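Local structure of uncharacterized protein AsbF (3DX5) at residues Y3-I8 with T18-F23; E157-V162 with Q188-W193. The protein catalyses the manganese-dependent dehydration of 3-dehydroshikimate to 3,4-dihydroxybenzoate, the catechol building block of the siderophore petrobactin. All coordinates share one frame; numbering follows the deposited sequence.

Contact 1 of 2, residues Y3-I8 with T18-F23; sequences YSLCTI and TDIVQF. With DHB (3,4-dihydroxybenzoic acid), chain D.
Leu5 leaves strand 2-6 with CG anti to its backbone N (chi1 172°), and Phe23 is extended from helix 17-26 in the same sense (chi1 177°); both side chains are thereby sent away from their own backbone N into the gap between strand and helix, where the leucine fork meets the ring edge. Leu5 CD1 comes in near the ring plane, 3.5 Å from Phe23 CD2 and 3.8 Å from Phe23 CE2. The other branch serves Ile20: Leu5 CD2 lies 3.8 Å from Ile20 CG2. Leu5 thus divides its two methyls between residues three apart on the helix. Farther along, Thr7 adds a looser methyl contact, its CG2 4.2 Å from Ile20 CD1, while its hydroxyl turns to His38 ND1 and Trp35 N. All four touching residues are buried. Phe23 also packs on Leu263 of helix 259-272, and Ile20 reaches Leu14 of the second subunit. Just past the strand, Ile8 belongs to the ligand pocket, with its CD1 3.5 Å from O1 of 3,4-dihydroxybenzoic acid. This is the strand-to-helix packing of the first beta-alpha unit of a TIM barrel: helix 17-26 covers the outside of strand 2-6, whose C-terminal end opens onto the active site.

Contact 2 of 2, residues E157-V162 with Q188-W193; sequences ELLGEV and QQLRPW
Leu159 lays its CD1 methyl over one face of the Trp193 indole, a CH-pi contact 3.8 Å from the centroid of the five-membered ring and 23° off the ring normal. The methyl is nearest to Trp193 CD2, at 3.6 Å, on the side of CG and CE3 rather than CE2. Leu159 CD2 follows along the same side chain, 3.9 Å from Trp193 CD1, and both branches of the leucine rest on the indole, the two side chains running antiparallel, side by side. CG of Leu159 stands anti to its carbonyl carbon (chi1 -69°), which carries the fork across to the tryptophan. The same CD1 also touches Leu190 CD2 at 3.8 Å; although Leu190 does not set out straight at the other helix, its end swings in.

This is the tight side: Leu159 and Leu190 are buried, with Leu167 and Ile169 of strand 167-172 beside Leu159, and Leu152 and Leu156 beside Leu190. The outer side is looser. Trp193 is partly exposed, and on its opposite face the exposed Pro192 contributes CB, toward the rim and 3.8 Å above the plane. Gln189 O sits at the indole edge, in its plane. A backbone bond from Trp193 N to Leu190 O, 2.9 Å, ties the turn that presents the indole, and another pairs Trp193 with Ile169. The arrangement joins helix 152-162 to the end of helix 183-190 and the turn leading into strand 194-202, in the outer layer of the TIM barrel beside strand 167-172.

Contact 1 closes before contact 2 opens along the chain, and the two lie on opposite sides of the chain's centre, with their own centres 30 Å apart and nearest atoms about 15 Å apart. They share no helix or strand; both pack against the outside of the same closed sheet, contact 1 including one of its strands. Contact 1 joins strand 2-6 to the helix that follows it, whereas contact 2 joins helix 152-162 to the end of helix 183-190 and the turn after it, beside strand 167-172. That strand ends in Asp172, a manganese ligand, while Ile8 of the ligand pocket lies just past strand 2-6, and both strands thus approach one central site.

Contact 1 of 2, residues Y3-I8 with T18-F23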
loop_
_atom_site.group_PDB
_atom_site.type_symbol
_atom_site.label_atom_id
_atom_site.label_comp_id
_atom_site.label_asym_id
_atom_site.label_seq_id
_atom_site.Cartn_x
_atom_site.Cartn_y
_atom_site.Cartn_z
ATOM N N TYR A 3 -8.462 7.005 22.617
ATOM C CA TYR A 3 -8.551 6.564 21.230
ATOM C C TYR A 3 -7.313 6.996 20.484
ATOM O O TYR A 3 -6.771 8.108 20.710
ATOM C CB TYR A 3 -9.803 7.138 20.539
ATOM C CG TYR A 3 -11.028 6.537 21.132
ATOM C CD1 TYR A 3 -11.373 5.213 20.818
ATOM C CD2 TYR A 3 -11.818 7.246 22.043
ATOM C CE1 TYR A 3 -12.490 4.596 21.414
ATOM C CE2 TYR A 3 -12.969 6.645 22.649
ATOM C CZ TYR A 3 -13.271 5.304 22.326
ATOM O OH TYR A 3 -14.355 4.649 22.888
ATOM N N SER A 4 -6.892 6.132 19.576
ATOM C CA SER A 4 -5.814 6.474 18.689
ATOM C C SER A 4 -6.208 6.320 17.222
ATOM O O SER A 4 -7.101 5.561 16.856
ATOM C CB SER A 4 -4.535 5.672 19.016
ATOM O OG SER A 4 -4.831 4.300 19.224
ATOM N N LEU A 5 -5.485 7.041 16.388
ATOM C CA LEU A 5 -5.635 7.000 14.962
ATOM C C LEU A 5 -4.469 6.130 14.416
ATOM O O LEU A 5 -3.359 6.248 14.912
ATOM C CB LEU A 5 -5.488 8.466 14.532
ATOM C CG LEU A 5 -5.411 8.846 13.093
ATOM C CD1 LEU A 5 -5.788 10.289 12.960
ATOM C CD2 LEU A 5 -3.970 8.623 12.625
ATOM N N CYS A 6 -4.689 5.296 13.404
ATOM C CA CYS A 6 -3.591 4.549 12.766
ATOM C C CYS A 6 -3.204 5.218 11.475
ATOM O O CYS A 6 -4.064 5.416 10.618
ATOM C CB CYS A 6 -4.034 3.179 12.293
ATOM S SG CYS A 6 -4.924 2.307 13.444
ATOM N N THR A 7 -1.923 5.488 11.293
ATOM C CA THR A 7 -1.460 6.039 10.000
ATOM C C THR A 7 -1.645 5.063 8.817
ATOM O O THR A 7 -1.733 5.509 7.691
ATOM C CB THR A 7 -0.013 6.561 10.077
ATOM O OG1 THR A 7 0.897 5.462 10.156
ATOM C CG2 THR A 7 0.157 7.480 11.321
ATOM N N ILE A 8 -1.758 3.749 9.086
ATOM C CA ILE A 8 -2.117 2.805 8.019
ATOM C C ILE A 8 -3.465 3.161 7.317
ATOM O O ILE A 8 -3.649 2.840 6.159
ATOM C CB ILE A 8 -2.134 1.329 8.523
ATOM C CG1 ILE A 8 -2.047 0.331 7.343
ATOM C CG2 ILE A 8 -3.321 1.054 9.500
ATOM C CD1 ILE A 8 -1.787 -1.197 7.806
ATOM N N THR A 18 2.682 16.005 9.530
ATOM C CA THR A 18 2.199 17.227 10.163
ATOM C C THR A 18 0.666 17.300 10.066
ATOM O O THR A 18 0.007 17.598 11.061
ATOM C CB THR A 18 2.816 18.496 9.533
ATOM O OG1 THR A 18 4.239 18.510 9.754
ATOM C CG2 THR A 18 2.179 19.795 10.135
ATOM N N ASP A 19 0.104 16.992 8.885
ATOM C CA ASP A 19 -1.348 17.015 8.714
ATOM C C ASP A 19 -2.074 15.883 9.447
ATOM O O ASP A 19 -3.194 16.074 9.958
ATOM C CB ASP A 19 -1.723 17.009 7.240
ATOM C CG ASP A 19 -1.429 18.350 6.568
ATOM O OD1 ASP A 19 -1.081 19.348 7.263
ATOM O OD2 ASP A 19 -1.567 18.413 5.337
ATOM N N ILE A 20 -1.463 14.710 9.518
ATOM C CA ILE A 20 -2.030 13.655 10.380
ATOM C C ILE A 20 -2.083 14.065 11.878
ATOM O O ILE A 20 -3.119 13.882 12.560
ATOM C CB ILE A 20 -1.287 12.366 10.222
ATOM C CG1 ILE A 20 -1.658 11.744 8.866
ATOM C CG2 ILE A 20 -1.650 11.391 11.383
ATOM C CD1 ILE A 20 -0.869 10.538 8.569
ATOM N N VAL A 21 -0.991 14.640 12.377
ATOM C CA VAL A 21 -0.953 15.047 13.759
ATOM C C VAL A 21 -2.042 16.092 13.998
ATOM O O VAL A 21 -2.757 16.027 14.988
ATOM C CB VAL A 21 0.435 15.587 14.151
ATOM C CG1 VAL A 21 0.374 16.284 15.532
ATOM C CG2 VAL A 21 1.474 14.482 14.149
ATOM N N GLN A 22 -2.159 17.070 13.096
ATOM C CA GLN A 22 -3.158 18.148 13.251
ATOM C C GLN A 22 -4.584 17.554 13.216
ATOM O O GLN A 22 -5.431 17.921 14.029
ATOM C CB GLN A 22 -2.993 19.226 12.153
ATOM C CG GLN A 22 -4.018 20.389 12.227
ATOM C CD GLN A 22 -4.037 21.066 13.607
ATOM O OE1 GLN A 22 -2.989 21.335 14.201
ATOM N NE2 GLN A 22 -5.233 21.355 14.107
ATOM N N PHE A 23 -4.847 16.655 12.269
ATOM C CA PHE A 23 -6.140 15.975 12.229
ATOM C C PHE A 23 -6.422 15.198 13.535
ATOM O O PHE A 23 -7.529 15.240 14.070
ATOM C CB PHE A 23 -6.216 15.038 11.033
ATOM C CG PHE A 23 -7.486 14.261 10.966
ATOM C CD1 PHE A 23 -8.632 14.817 10.386
ATOM C CD2 PHE A 23 -7.556 12.971 11.497
ATOM C CE1 PHE A 23 -9.847 14.078 10.336
ATOM C CE2 PHE A 23 -8.749 12.240 11.465
ATOM C CZ PHE A 23 -9.892 12.794 10.870
HETATM C C1 DHB D . -3.453 -5.348 9.070
HETATM C C2 DHB D . -4.179 -5.359 10.257
HETATM C C3 DHB D . -5.464 -5.909 10.296
HETATM O O3 DHB D . -6.238 -5.961 11.426
HETATM C C4 DHB D . -6.008 -6.497 9.069
HETATM O O4 DHB D . -7.249 -7.027 9.148
HETATM C C5 DHB D . -5.261 -6.507 7.895
HETATM C C6 DHB D . -3.981 -5.922 7.911
HETATM C C DHB D . -2.068 -4.721 9.060
HETATM O O1 DHB D . -1.336 -4.705 8.065
HETATM O O2 DHB D . -1.611 -4.134 10.164
#

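Contact 2 of 2, residues E157-V162 with Q188-W193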
loop_
_atom_site.group_PDB
_atom_site.type_symbol
_atom_site.label_atom_id
_atom_site.label_comp_id
_atom_site.label_asym_id
_atom_site.label_seq_id
_atom_site.Cartn_x
_atom_site.Cartn_y
_atom_site.Cartn_z
ATOM N N GLU A 157 -2.622 -20.469 24.663
ATOM C CA GLU A 157 -1.588 -21.477 24.631
ATOM C C GLU A 157 -0.206 -20.882 24.237
ATOM O O GLU A 157 0.790 -21.138 24.888
ATOM C CB GLU A 157 -2.020 -22.535 23.636
ATOM C CG GLU A 157 -1.090 -23.651 23.525
ATOM C CD GLU A 157 -1.485 -24.748 24.475
ATOM O OE1 GLU A 157 -2.024 -25.782 23.985
ATOM O OE2 GLU A 157 -1.292 -24.562 25.710
ATOM N N LEU A 158 -0.172 -20.094 23.160
ATOM C CA LEU A 158 1.063 -19.437 22.701
ATOM C C LEU A 158 1.728 -18.610 23.810
ATOM O O LEU A 158 2.947 -18.656 23.988
ATOM C CB LEU A 158 0.763 -18.524 21.510
ATOM C CG LEU A 158 2.007 -18.092 20.725
ATOM C CD1 LEU A 158 2.763 -19.305 20.125
ATOM C CD2 LEU A 158 1.575 -17.166 19.608
ATOM N N LEU A 159 0.912 -17.842 24.534
ATOM C CA LEU A 159 1.407 -16.974 25.612
ATOM C C LEU A 159 2.050 -17.808 26.723
ATOM O O LEU A 159 3.112 -17.448 27.273
ATOM C CB LEU A 159 0.272 -16.121 26.180
ATOM C CG LEU A 159 -0.259 -15.035 25.231
ATOM C CD1 LEU A 159 -1.618 -14.538 25.743
ATOM C CD2 LEU A 159 0.751 -13.842 25.062
ATOM N N GLY A 160 1.423 -18.940 27.020
ATOM C CA GLY A 160 1.977 -19.873 28.003
ATOM C C GLY A 160 3.206 -20.583 27.458
ATOM O O GLY A 160 4.112 -20.879 28.212
ATOM N N GLU A 161 3.279 -20.832 26.148
ATOM C CA GLU A 161 4.447 -21.546 25.599
ATOM C C GLU A 161 5.694 -20.647 25.550
ATOM O O GLU A 161 6.828 -21.099 25.823
ATOM C CB GLU A 161 4.134 -22.111 24.204
ATOM C CG GLU A 161 3.076 -23.245 24.181
ATOM C CD GLU A 161 2.444 -23.496 22.781
ATOM O OE1 GLU A 161 2.248 -22.565 21.970
ATOM O OE2 GLU A 161 2.114 -24.662 22.482
ATOM N N VAL A 162 5.515 -19.383 25.168
ATOM C CA VAL A 162 6.648 -18.447 25.121
ATOM C C VAL A 162 7.095 -18.099 26.556
ATOM O O VAL A 162 8.306 -18.114 26.873
ATOM C CB VAL A 162 6.315 -17.152 24.331
ATOM C CG1 VAL A 162 7.439 -16.111 24.477
ATOM C CG2 VAL A 162 6.066 -17.453 22.827
ATOM N N GLN A 188 -11.672 -10.763 28.794
ATOM C CA GLN A 188 -11.515 -11.124 30.192
ATOM C C GLN A 188 -10.410 -12.167 30.325
ATOM O O GLN A 188 -9.607 -12.107 31.275
ATOM C CB GLN A 188 -12.825 -11.620 30.848
ATOM C CG GLN A 188 -13.848 -10.480 31.071
ATOM C CD GLN A 188 -15.248 -10.967 31.407
ATOM O OE1 GLN A 188 -15.534 -12.166 31.385
ATOM N NE2 GLN A 188 -16.135 -10.027 31.713
ATOM N N GLN A 189 -10.338 -13.079 29.359
ATOM C CA GLN A 189 -9.345 -14.139 29.403
ATOM C C GLN A 189 -7.980 -13.641 29.038
ATOM O O GLN A 189 -7.005 -14.129 29.588
ATOM C CB GLN A 189 -9.730 -15.322 28.504
ATOM C CG GLN A 189 -10.868 -16.153 29.107
ATOM C CD GLN A 189 -11.184 -17.364 28.265
ATOM O OE1 GLN A 189 -10.342 -18.233 28.079
ATOM N NE2 GLN A 189 -12.421 -17.441 27.767
ATOM N N LEU A 190 -7.899 -12.682 28.120
ATOM C CA LEU A 190 -6.603 -12.154 27.667
ATOM C C LEU A 190 -6.094 -10.940 28.453
ATOM O O LEU A 190 -4.949 -10.514 28.244
ATOM C CB LEU A 190 -6.622 -11.816 26.168
ATOM C CG LEU A 190 -6.676 -13.026 25.211
ATOM C CD1 LEU A 190 -7.134 -12.555 23.839
ATOM C CD2 LEU A 190 -5.300 -13.712 25.162
ATOM N N ARG A 191 -6.940 -10.409 29.347
ATOM C CA ARG A 191 -6.606 -9.216 30.118
ATOM C C ARG A 191 -5.163 -9.081 30.677
ATOM O O ARG A 191 -4.574 -8.005 30.552
ATOM C CB ARG A 191 -7.626 -8.930 31.238
ATOM C CG ARG A 191 -7.553 -7.431 31.657
ATOM C CD ARG A 191 -8.611 -7.042 32.683
ATOM N NE ARG A 191 -8.455 -5.635 33.070
ATOM C CZ ARG A 191 -9.399 -4.901 33.655
ATOM N NH1 ARG A 191 -10.595 -5.422 33.936
ATOM N NH2 ARG A 191 -9.136 -3.637 33.972
ATOM N N PRO A 192 -4.607 -10.141 31.298
ATOM C CA PRO A 192 -3.262 -10.003 31.852
ATOM C C PRO A 192 -2.178 -9.638 30.827
ATOM O O PRO A 192 -1.151 -9.087 31.222
ATOM C CB PRO A 192 -2.973 -11.391 32.448
ATOM C CG PRO A 192 -4.323 -11.928 32.816
ATOM C CD PRO A 192 -5.195 -11.457 31.638
ATOM N N TRP A 193 -2.411 -9.920 29.541
ATOM C CA TRP A 193 -1.433 -9.645 28.475
ATOM C C TRP A 193 -1.765 -8.460 27.570
ATOM O O TRP A 193 -0.963 -8.061 26.754
ATOM C CB TRP A 193 -1.267 -10.890 27.594
ATOM C CG TRP A 193 -0.774 -12.040 28.366
ATOM C CD1 TRP A 193 0.532 -12.335 28.645
ATOM C CD2 TRP A 193 -1.570 -13.052 29.023
ATOM N NE1 TRP A 193 0.599 -13.483 29.405
ATOM C CE2 TRP A 193 -0.671 -13.941 29.654
ATOM C CE3 TRP A 193 -2.950 -13.295 29.124
ATOM C CZ2 TRP A 193 -1.110 -15.071 30.399
ATOM C CZ3 TRP A 193 -3.392 -14.408 29.865
ATOM C CH2 TRP A 193 -2.472 -15.285 30.484
#